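Local coordinates for protein fiber (Human adenovirus 26, PDB 6FJN) that forms the trimeric receptor-binding knob at the tip of the capsid fibre, which probably attaches the virus to primary receptors on host cells, at residues K15-K20 with T45-Q50; M51-K56 with Q163-A168; Q136-T141 with F158-Q163. All blocks are in the same frame, centred on the assembly; numbering follows the deposited sequence.

Contact 1: K15-K20 with T45-Q50. With EDO (1,2-ethanediol), chain C; EDO (1,2-ethanediol), chain B.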
loop_
_atom_site.group_PDB
_atom_site.type_symbol
_atom_site.label_atom_id
_atom_site.label_comp_id
_atom_site.label_asym_id
_atom_site.label_seq_id
_atom_site.Cartn_x
_atom_site.Cartn_y
_atom_site.Cartn_z
ATOM N N LYS A 15 4.297 6.221 23.967
ATOM C CA LYS A 15 3.612 7.366 24.560
ATOM C C LYS A 15 2.752 8.132 23.557
ATOM O O LYS A 15 3.280 8.798 22.663
ATOM C CB LYS A 15 4.627 8.352 25.133
ATOM C CG LYS A 15 4.021 9.661 25.636
ATOM C CD LYS A 15 4.950 10.485 26.497
ATOM C CE LYS A 15 6.104 11.036 25.656
ATOM N NZ LYS A 15 6.772 12.089 26.461
ATOM N N MET A 16 1.429 8.036 23.708
ATOM C CA MET A 16 0.483 8.948 23.019
ATOM C C MET A 16 0.332 10.220 23.859
ATOM O O MET A 16 0.564 11.314 23.324
ATOM C CB MET A 16 -0.875 8.265 22.804
ATOM C CG MET A 16 -0.832 7.140 21.797
ATOM S SD MET A 16 -2.388 6.350 21.499
ATOM C CE MET A 16 -3.251 7.639 20.582
ATOM N N SER A 17 -0.045 10.011 25.101
ATOM C CA SER A 17 -0.245 11.080 26.082
ATOM C C SER A 17 0.815 10.966 27.175
ATOM O O SER A 17 1.515 11.961 27.500
ATOM C CB SER A 17 -1.680 11.000 26.665
ATOM O OG SER A 17 -1.843 11.836 27.773
ATOM N N THR A 18 0.886 9.816 27.830
ATOM C CA THR A 18 1.861 9.564 28.917
ATOM C C THR A 18 2.653 8.309 28.594
ATOM O O THR A 18 2.318 7.514 27.695
ATOM C CB THR A 18 1.164 9.427 30.279
ATOM O OG1 THR A 18 0.162 8.435 30.202
ATOM C CG2 THR A 18 0.525 10.737 30.662
ATOM N N GLU A 19 3.755 8.150 29.331
ATOM C CA GLU A 19 4.668 7.107 29.032
ATOM C C GLU A 19 4.033 5.698 29.010
ATOM O O GLU A 19 3.359 5.302 29.896
ATOM C CB GLU A 19 5.744 7.158 30.099
ATOM C CG GLU A 19 6.942 6.311 29.790
ATOM C CD GLU A 19 7.753 6.713 28.621
ATOM O OE1 GLU A 19 7.663 7.827 27.984
ATOM O OE2 GLU A 19 8.359 5.775 28.027
ATOM N N LYS A 20 4.348 4.941 27.980
ATOM C CA LYS A 20 3.883 3.534 27.905
ATOM C C LYS A 20 2.370 3.366 28.104
ATOM O O LYS A 20 1.887 2.474 28.748
ATOM C CB LYS A 20 4.741 2.637 28.763
ATOM C CG LYS A 20 6.135 2.396 28.168
ATOM C CD LYS A 20 7.082 1.842 29.191
ATOM C CE LYS A 20 8.457 1.612 28.588
ATOM N NZ LYS A 20 9.492 1.194 29.539
ATOM N N THR A 45 -3.931 2.609 28.146
ATOM C CA THR A 45 -4.298 3.384 29.325
ATOM C C THR A 45 -4.296 4.869 28.948
ATOM O O THR A 45 -3.969 5.234 27.826
ATOM C CB THR A 45 -3.334 3.126 30.476
ATOM O OG1 THR A 45 -2.010 3.410 30.076
ATOM C CG2 THR A 45 -3.403 1.700 31.005
ATOM N N GLY A 46 -4.649 5.716 29.914
ATOM C CA GLY A 46 -4.510 7.167 29.760
ATOM C C GLY A 46 -5.671 7.744 28.949
ATOM O O GLY A 46 -6.644 7.026 28.658
ATOM N N GLU A 47 -5.520 8.999 28.533
ATOM C CA GLU A 47 -6.641 9.734 27.984
ATOM C C GLU A 47 -7.187 9.074 26.740
ATOM O O GLU A 47 -8.414 8.936 26.591
ATOM C CB GLU A 47 -6.352 11.225 27.743
ATOM C CG GLU A 47 -5.231 11.616 26.847
ATOM C CD GLU A 47 -4.969 13.122 26.870
ATOM O OE1 GLU A 47 -5.878 13.966 27.117
ATOM O OE2 GLU A 47 -3.809 13.460 26.647
ATOM N N TYR A 48 -6.280 8.563 25.904
ATOM C CA TYR A 48 -6.706 8.005 24.612
ATOM C C TYR A 48 -7.385 6.648 24.767
ATOM O O TYR A 48 -8.004 6.176 23.808
ATOM C CB TYR A 48 -5.549 7.979 23.592
ATOM C CG TYR A 48 -5.243 9.382 23.101
ATOM C CD1 TYR A 48 -6.006 9.982 22.122
ATOM C CD2 TYR A 48 -4.218 10.121 23.683
ATOM C CE1 TYR A 48 -5.785 11.273 21.682
ATOM C CE2 TYR A 48 -3.986 11.452 23.300
ATOM C CZ TYR A 48 -4.764 12.001 22.285
ATOM O OH TYR A 48 -4.561 13.339 21.928
ATOM N N HIS A 49 -7.277 6.003 25.920
ATOM C CA HIS A 49 -7.995 4.759 26.160
ATOM C C HIS A 49 -9.496 4.965 26.316
ATOM O O HIS A 49 -10.280 4.054 25.994
ATOM C CB HIS A 49 -7.399 4.030 27.363
ATOM C CG HIS A 49 -8.164 2.814 27.736
ATOM N ND1 HIS A 49 -9.091 2.817 28.742
ATOM C CD2 HIS A 49 -8.158 1.561 27.215
ATOM C CE1 HIS A 49 -9.644 1.613 28.819
ATOM N NE2 HIS A 49 -9.083 0.833 27.918
ATOM N N GLN A 50 -9.923 6.137 26.763
ATOM C CA GLN A 50 -11.345 6.449 26.869
ATOM C C GLN A 50 -11.450 7.938 26.579
ATOM O O GLN A 50 -11.418 8.776 27.468
ATOM C CB GLN A 50 -11.973 6.017 28.178
ATOM C CG GLN A 50 -13.488 6.155 28.125
ATOM C CD GLN A 50 -14.172 5.965 29.436
ATOM O OE1 GLN A 50 -14.992 6.780 29.807
ATOM N NE2 GLN A 50 -13.851 4.901 30.150
HETATM C C1 EDO C . -9.051 7.540 30.108
HETATM O O1 EDO C . -9.016 6.147 30.453
HETATM C C2 EDO C . -10.212 8.307 30.722
HETATM O O2 EDO C . -10.457 9.455 29.898
HETATM C C1 EDO B . -16.253 9.717 27.759
HETATM O O1 EDO B . -14.898 9.409 28.073
HETATM C C2 EDO B . -16.555 11.197 27.961
HETATM O O2 EDO B . -17.364 11.602 26.858
HETATM O O HOH W 1 -3.416 10.483 29.668
HETATM O O HOH W 2 -0.554 1.152 29.165
#

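Contact 2: M51-K56 with Q163-A168. With EDO (1,2-ethanediol), chain B.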
loop_
_atom_site.group_PDB
_atom_site.type_symbol
_atom_site.label_atom_id
_atom_site.label_comp_id
_atom_site.label_asym_id
_atom_site.label_seq_id
_atom_site.Cartn_x
_atom_site.Cartn_y
_atom_site.Cartn_z
ATOM N N MET A 51 -11.528 8.246 25.304
ATOM C CA MET A 51 -11.439 9.672 24.895
ATOM C C MET A 51 -12.632 10.477 25.400
ATOM O O MET A 51 -13.700 9.956 25.656
ATOM C CB MET A 51 -11.387 9.745 23.386
ATOM C CG MET A 51 -10.081 9.192 22.828
ATOM S SD MET A 51 -9.938 9.269 21.023
ATOM C CE MET A 51 -10.868 7.823 20.580
ATOM N N THR A 52 -12.405 11.774 25.625
ATOM C CA THR A 52 -13.486 12.702 25.943
ATOM C C THR A 52 -13.666 13.631 24.756
ATOM O O THR A 52 -12.902 13.602 23.819
ATOM C CB THR A 52 -13.172 13.532 27.192
ATOM O OG1 THR A 52 -12.144 14.470 26.862
ATOM C CG2 THR A 52 -12.723 12.650 28.326
ATOM N N ALA A 53 -14.666 14.514 24.846
ATOM C CA ALA A 53 -14.889 15.494 23.770
ATOM C C ALA A 53 -13.753 16.496 23.629
ATOM O O ALA A 53 -13.575 17.030 22.521
ATOM C CB ALA A 53 -16.200 16.227 23.974
ATOM N N THR A 54 -12.973 16.675 24.692
ATOM C CA THR A 54 -11.836 17.588 24.643
ATOM C C THR A 54 -10.498 16.934 24.353
ATOM O O THR A 54 -9.533 17.634 24.012
ATOM C CB THR A 54 -11.690 18.448 25.887
ATOM O OG1 THR A 54 -11.294 17.663 27.010
ATOM C CG2 THR A 54 -12.978 19.169 26.196
ATOM N N THR A 55 -10.382 15.602 24.353
ATOM C CA THR A 55 -9.118 14.941 23.991
ATOM C C THR A 55 -8.634 15.479 22.660
ATOM O O THR A 55 -9.433 15.524 21.713
ATOM C CB THR A 55 -9.300 13.443 23.944
ATOM O OG1 THR A 55 -9.810 12.962 25.198
ATOM C CG2 THR A 55 -8.011 12.789 23.646
ATOM N N LYS A 56 -7.362 15.849 22.551
ATOM C CA LYS A 56 -6.900 16.430 21.290
ATOM C C LYS A 56 -6.918 15.408 20.143
ATOM O O LYS A 56 -6.381 14.335 20.270
ATOM C CB LYS A 56 -5.532 17.060 21.420
ATOM C CG LYS A 56 -5.190 17.916 20.200
ATOM C CD LYS A 56 -3.953 18.714 20.348
ATOM C CE LYS A 56 -3.879 19.746 19.213
ATOM N NZ LYS A 56 -2.737 20.653 19.362
ATOM N N GLN A 163 -11.426 14.644 12.934
ATOM C CA GLN A 163 -12.400 15.705 13.147
ATOM C C GLN A 163 -13.643 15.207 13.908
ATOM O O GLN A 163 -14.232 15.972 14.681
ATOM C CB GLN A 163 -12.813 16.266 11.782
ATOM C CG GLN A 163 -11.669 16.952 10.992
ATOM C CD GLN A 163 -10.627 16.051 10.323
ATOM O OE1 GLN A 163 -10.909 14.898 9.850
ATOM N NE2 GLN A 163 -9.359 16.565 10.296
ATOM N N LYS A 164 -14.070 13.968 13.663
ATOM C CA LYS A 164 -15.279 13.412 14.311
ATOM C C LYS A 164 -15.089 13.257 15.812
ATOM O O LYS A 164 -13.982 13.121 16.341
ATOM C CB LYS A 164 -15.672 12.064 13.683
ATOM C CG LYS A 164 -16.378 12.165 12.338
ATOM C CD LYS A 164 -16.905 10.800 11.899
ATOM C CE LYS A 164 -17.199 10.754 10.408
ATOM N NZ LYS A 164 -16.089 11.322 9.592
ATOM N N ASP A 165 -16.209 13.313 16.512
ATOM C CA ASP A 165 -16.224 13.045 17.921
ATOM C C ASP A 165 -16.158 11.544 18.151
ATOM O O ASP A 165 -17.131 10.795 17.869
ATOM C CB ASP A 165 -17.503 13.567 18.552
ATOM C CG ASP A 165 -17.640 13.142 20.008
ATOM O OD1 ASP A 165 -16.604 13.209 20.727
ATOM O OD2 ASP A 165 -18.766 12.745 20.416
ATOM N N TYR A 166 -15.004 11.105 18.660
ATOM C CA TYR A 166 -14.850 9.698 19.081
ATOM C C TYR A 166 -14.809 9.570 20.593
ATOM O O TYR A 166 -14.248 8.642 21.128
ATOM C CB TYR A 166 -13.646 9.055 18.399
ATOM C CG TYR A 166 -13.667 9.091 16.885
ATOM C CD1 TYR A 166 -14.845 8.857 16.137
ATOM C CD2 TYR A 166 -12.488 9.300 16.155
ATOM C CE1 TYR A 166 -14.842 8.860 14.774
ATOM C CE2 TYR A 166 -12.494 9.300 14.798
ATOM C CZ TYR A 166 -13.676 9.092 14.087
ATOM O OH TYR A 166 -13.755 9.140 12.723
ATOM N N SER A 167 -15.433 10.505 21.302
ATOM C CA SER A 167 -15.502 10.405 22.754
ATOM C C SER A 167 -16.189 9.114 23.192
ATOM O O SER A 167 -17.067 8.580 22.470
ATOM C CB SER A 167 -16.178 11.643 23.361
ATOM O OG SER A 167 -17.460 11.804 22.835
ATOM N N ALA A 168 -15.739 8.619 24.334
ATOM C CA ALA A 168 -16.158 7.366 24.949
ATOM C C ALA A 168 -15.695 6.154 24.177
ATOM O O ALA A 168 -16.226 5.057 24.453
ATOM C CB ALA A 168 -17.654 7.286 25.149
HETATM C C1 EDO B . -16.253 9.717 27.759
HETATM O O1 EDO B . -14.898 9.409 28.073
HETATM C C2 EDO B . -16.555 11.197 27.961
HETATM O O2 EDO B . -17.364 11.602 26.858
#

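Contact 3: Q136-T141 with F158-Q163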
loop_
_atom_site.group_PDB
_atom_site.type_symbol
_atom_site.label_atom_id
_atom_site.label_comp_id
_atom_site.label_asym_id
_atom_site.label_seq_id
_atom_site.Cartn_x
_atom_site.Cartn_y
_atom_site.Cartn_z
ATOM N N GLN A 136 -15.565 5.710 10.651
ATOM C CA GLN A 136 -14.706 6.427 11.581
ATOM C C GLN A 136 -13.300 6.626 11.039
ATOM O O GLN A 136 -12.319 6.157 11.589
ATOM C CB GLN A 136 -14.646 5.720 12.923
ATOM C CG GLN A 136 -16.053 5.643 13.554
ATOM C CD GLN A 136 -16.065 5.301 15.028
ATOM O OE1 GLN A 136 -15.168 4.532 15.529
ATOM N NE2 GLN A 136 -16.957 5.848 15.748
ATOM N N PRO A 137 -13.166 7.417 9.963
ATOM C CA PRO A 137 -11.840 7.688 9.432
ATOM C C PRO A 137 -10.976 8.509 10.375
ATOM O O PRO A 137 -11.447 9.399 11.124
ATOM C CB PRO A 137 -12.123 8.501 8.202
ATOM C CG PRO A 137 -13.450 9.176 8.467
ATOM C CD PRO A 137 -14.226 8.154 9.257
ATOM N N VAL A 138 -9.693 8.231 10.320
ATOM C CA VAL A 138 -8.631 8.947 11.001
ATOM C C VAL A 138 -7.557 9.151 9.961
ATOM O O VAL A 138 -7.133 8.184 9.304
ATOM C CB VAL A 138 -8.111 8.135 12.185
ATOM C CG1 VAL A 138 -6.843 8.758 12.774
ATOM C CG2 VAL A 138 -9.159 7.971 13.265
ATOM N N ILE A 139 -6.998 10.345 9.860
ATOM C CA ILE A 139 -5.972 10.611 8.857
ATOM C C ILE A 139 -4.670 10.128 9.484
ATOM O O ILE A 139 -4.385 10.425 10.663
ATOM C CB ILE A 139 -5.923 12.112 8.529
ATOM C CG1 ILE A 139 -7.327 12.652 8.175
ATOM C CG2 ILE A 139 -4.939 12.399 7.439
ATOM C CD1 ILE A 139 -7.369 14.161 8.201
ATOM N N ILE A 140 -3.939 9.358 8.730
ATOM C CA ILE A 140 -2.566 9.019 9.105
ATOM C C ILE A 140 -1.623 9.821 8.208
ATOM O O ILE A 140 -1.776 9.840 6.980
ATOM C CB ILE A 140 -2.274 7.519 9.012
ATOM C CG1 ILE A 140 -0.896 7.210 9.582
ATOM C CG2 ILE A 140 -2.485 6.910 7.631
ATOM C CD1 ILE A 140 -0.564 5.731 9.674
ATOM N N THR A 141 -0.648 10.487 8.841
ATOM C CA THR A 141 0.422 11.170 8.119
ATOM C C THR A 141 1.726 10.530 8.552
ATOM O O THR A 141 2.066 10.595 9.772
ATOM C CB THR A 141 0.474 12.657 8.438
ATOM O OG1 THR A 141 -0.774 13.271 8.083
ATOM C CG2 THR A 141 1.569 13.332 7.628
ATOM N N PHE A 158 4.580 9.211 12.864
ATOM C CA PHE A 158 3.216 8.796 12.541
ATOM C C PHE A 158 2.292 9.721 13.267
ATOM O O PHE A 158 2.276 9.708 14.516
ATOM C CB PHE A 158 2.967 7.346 13.000
ATOM C CG PHE A 158 3.963 6.359 12.489
ATOM C CD1 PHE A 158 3.799 5.725 11.262
ATOM C CD2 PHE A 158 5.087 6.032 13.232
ATOM C CE1 PHE A 158 4.728 4.834 10.763
ATOM C CE2 PHE A 158 6.023 5.166 12.736
ATOM C CZ PHE A 158 5.850 4.565 11.507
ATOM N N THR A 159 1.522 10.526 12.531
ATOM C CA THR A 159 0.550 11.404 13.146
ATOM C C THR A 159 -0.827 10.914 12.777
ATOM O O THR A 159 -1.089 10.496 11.627
ATOM C CB THR A 159 0.751 12.845 12.645
ATOM O OG1 THR A 159 2.077 13.287 12.974
ATOM C CG2 THR A 159 -0.220 13.833 13.276
ATOM N N PHE A 160 -1.734 10.977 13.748
ATOM C CA PHE A 160 -3.119 10.598 13.554
ATOM C C PHE A 160 -3.961 11.825 13.855
ATOM O O PHE A 160 -3.799 12.429 14.955
ATOM C CB PHE A 160 -3.471 9.438 14.483
ATOM C CG PHE A 160 -2.670 8.194 14.197
ATOM C CD1 PHE A 160 -1.419 8.027 14.772
ATOM C CD2 PHE A 160 -3.103 7.262 13.264
ATOM C CE1 PHE A 160 -0.646 6.951 14.461
ATOM C CE2 PHE A 160 -2.329 6.146 12.970
ATOM C CZ PHE A 160 -1.105 6.015 13.554
ATOM N N THR A 161 -4.792 12.239 12.896
ATOM C CA THR A 161 -5.540 13.486 13.009
ATOM C C THR A 161 -6.969 13.237 12.609
ATOM O O THR A 161 -7.199 12.558 11.576
ATOM C CB THR A 161 -4.933 14.566 12.061
ATOM O OG1 THR A 161 -3.530 14.669 12.253
ATOM C CG2 THR A 161 -5.546 15.921 12.283
ATOM N N TRP A 162 -7.925 13.768 13.326
ATOM C CA TRP A 162 -9.318 13.506 12.969
ATOM C C TRP A 162 -10.168 14.688 13.394
ATOM O O TRP A 162 -9.725 15.604 14.073
ATOM C CB TRP A 162 -9.825 12.190 13.560
ATOM C CG TRP A 162 -9.809 12.091 15.034
ATOM C CD1 TRP A 162 -10.891 12.185 15.842
ATOM C CD2 TRP A 162 -8.710 11.735 15.870
ATOM N NE1 TRP A 162 -10.536 11.962 17.154
ATOM C CE2 TRP A 162 -9.202 11.672 17.197
ATOM C CE3 TRP A 162 -7.357 11.493 15.662
ATOM C CZ2 TRP A 162 -8.383 11.365 18.283
ATOM C CZ3 TRP A 162 -6.548 11.200 16.736
ATOM C CH2 TRP A 162 -7.063 11.147 18.045
ATOM N N GLN A 163 -11.426 14.644 12.934
ATOM C CA GLN A 163 -12.400 15.705 13.147
ATOM C C GLN A 163 -13.643 15.207 13.908
ATOM O O GLN A 163 -14.232 15.972 14.681
ATOM C CB GLN A 163 -12.813 16.266 11.782
ATOM C CG GLN A 163 -11.669 16.952 10.992
ATOM C CD GLN A 163 -10.627 16.051 10.323
ATOM O OE1 GLN A 163 -10.909 14.898 9.850
ATOM N NE2 GLN A 163 -9.359 16.565 10.296
HETATM O O HOH W 3 -10.535 11.849 9.790
HETATM O O HOH W 4 -12.664 12.225 11.474
HETATM O O HOH W 5 3.833 12.456 11.001
HETATM O O HOH W 6 -2.392 12.974 10.267
#

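Contact 1: K15-K20 with T45-Q50
Met16 lays its terminal methyl over one face of the Tyr48 ring, a Met-aromatic contact that joins two surface loops of the antiparallel beta-sandwich of the fibre knob. One loop follows strand 3-5; the other leaves strand 34-43 and makes a short 3-10 turn around residues 47-49. The CE of Met16 stands 4.1 Å from the centroid of the Tyr48 ring, 29° off its normal, a CH-pi contact over the face, while the sulfur lies farther out and oblique. The chain of Met16 is straight as far as SD and then bends (chi3 71°), and that last bend swings the methyl onto the ring. A flexible thioether suits the place, since its last torsion can turn the methyl to meet the aromatic face. Tyr48 is buried, and its hydroxyl reaches past this contact to the backbone O of Lys56, so the ring serves as an apolar wall with a satisfied polar end. Val59 touches both side chains from strand 58-65.

Ser17 works at the rim of the same ring: its CB approaches Tyr48 CD2 at 4.0 Å, near the ring plane. Its short side chain carries the hydroxyl outward to Glu47, whose carboxylate returns from a CG wedged between backbone N and carbonyl carbon. Water 1 ties the pair further, donating to Ser17 OG and accepting from Glu47 N. In the conformer of Glu47 described here, Ser17 OG donates directly to Glu47 OE2 over 2.8 Å, meeting the oxygen from above the carboxylate plane, 35° out of it.

Contact 2: M51-K56 with Q163-A168
Met51 lies beside Tyr166, the two side chains pointing the same way where a loop before strand 58-65 meets the loop after strand 154-161. Starting at CB, the methionine passes the backbone of Tyr166, whose O is 3.8 Å from Met51 CB. CG and SD continue in an extended line, the sulfur reaching the indole of Trp162. A turn at the end (chi3 -81°) brings CE back against Tyr166, 3.7 Å from its CB and 3.5 Å from its O. An unbranched, pliable chain suits a course between the backbone and CB of Tyr166 and the indole of Trp162.

The backbones are joined by one hydrogen bond, from Ala168 N to Met51 O, 2.8 Å long and nearly straight at 174°; the donor comes from above the carbonyl plane. Ser167 CA adds a C-H...O contact to the same oxygen. The CB of Ser167 packs on the peptide between Thr52 and Ala53, 3.5 Å from Thr52 C, a close approach suited to a small residue.

Each loop also braces itself. In the conformer described, Asp165 OD1 takes two bonds from Ser167: the backbone N closes an Asx turn from above the carboxylate plane, and Ser167 OG, 2.7 Å from Asp165 OD1, meets the syn lone pair of that oxygen. In the other loop, Thr52 OG1 accepts from Thr54 N in an ST turn, and Thr52 N donates a hydrogen bond to Thr55 OG1.

No helix takes part. Tyr166 stacks on Trp162 and touches Val138 of strand 137-144, so the two loops sit against the end of the four-stranded sheet of the knob's beta-sandwich.

Contact 3: Q136-T141 with F158-Q163
Thr159 O receives the backbone N of Thr141 at 2.8 Å, and a weak bond from water 6 adds a second donor. The reciprocal bond, from Thr159 N to Thr141 O, completes one antiparallel hydrogen-bonded pair; Ile139 and Thr161 form another in the same manner. Between them Ile140 and Phe160 make a non-hydrogen-bonded pair, where C-H...O contacts take over: Phe160 CA stands 3.2 Å from Ile139 O.

The two faces differ sharply. On the buried one, the side chains of Ile140 and Phe160 lie side by side and point the same way. In Ile140, CG1 lies anti to the backbone N (chi1 -173°) and the chain runs on extended, carrying CD1 to within 3.8 Å of Phe160 CE2. Val138 crosses Phe160 at a slant, its CG1 near the ring plane at the edge and 3.8 Å from Phe160 CB; the same methyl also reaches Trp162 CE3 at 4.0 Å. Branched aliphatics and aromatics suit this side, which Val39 and Leu41 of strand 34-43 cover.

Ile139, Thr141, Thr159 and Thr161 occupy the other face. Threonine's branched CB fits an extended strand while its hydroxyl can hold water: water 6 joins Thr141 OG1 to Thr161 OG1, which is also bonded to Asp58. Past the end of strand 154-161, in the conformer of Ile139 described, its CD1 packs against the amide of Gln163, 3.8 Å from NE2, the chains crossing at about a right angle. Thr134 of a neighbouring subunit packs on Ile139 and Thr141.

Strands 137-144 and 154-161 are thus a beta hairpin at the middle of a four-stranded antiparallel sheet, one layer of the knob's beta-sandwich.

Overall arrangement
Contacts 1 and 2 lie in series along the chain, their centres about 14 Å apart, and the tyrosine hydroxyl of segment 45-50 joins them by bonding to the backbone at the end of segment 51-56. Contact 3 is nested inside the loop closed by contact 2, shares Gln163 with it and has its centre about 13 Å away; the two are also joined where Tyr166 OH reaches Pro137 O at 2.8 Å. Trp162 links all three, its CH2 lying 3.9 Å from Tyr48 CE1 while its indole also meets contact 2. An ethanediol, probably from the crystallisation liquor, lies beside contacts 1 and 2. All three contacts are away from the glutamate-binding residues Lys30, Thr182 and Gln183.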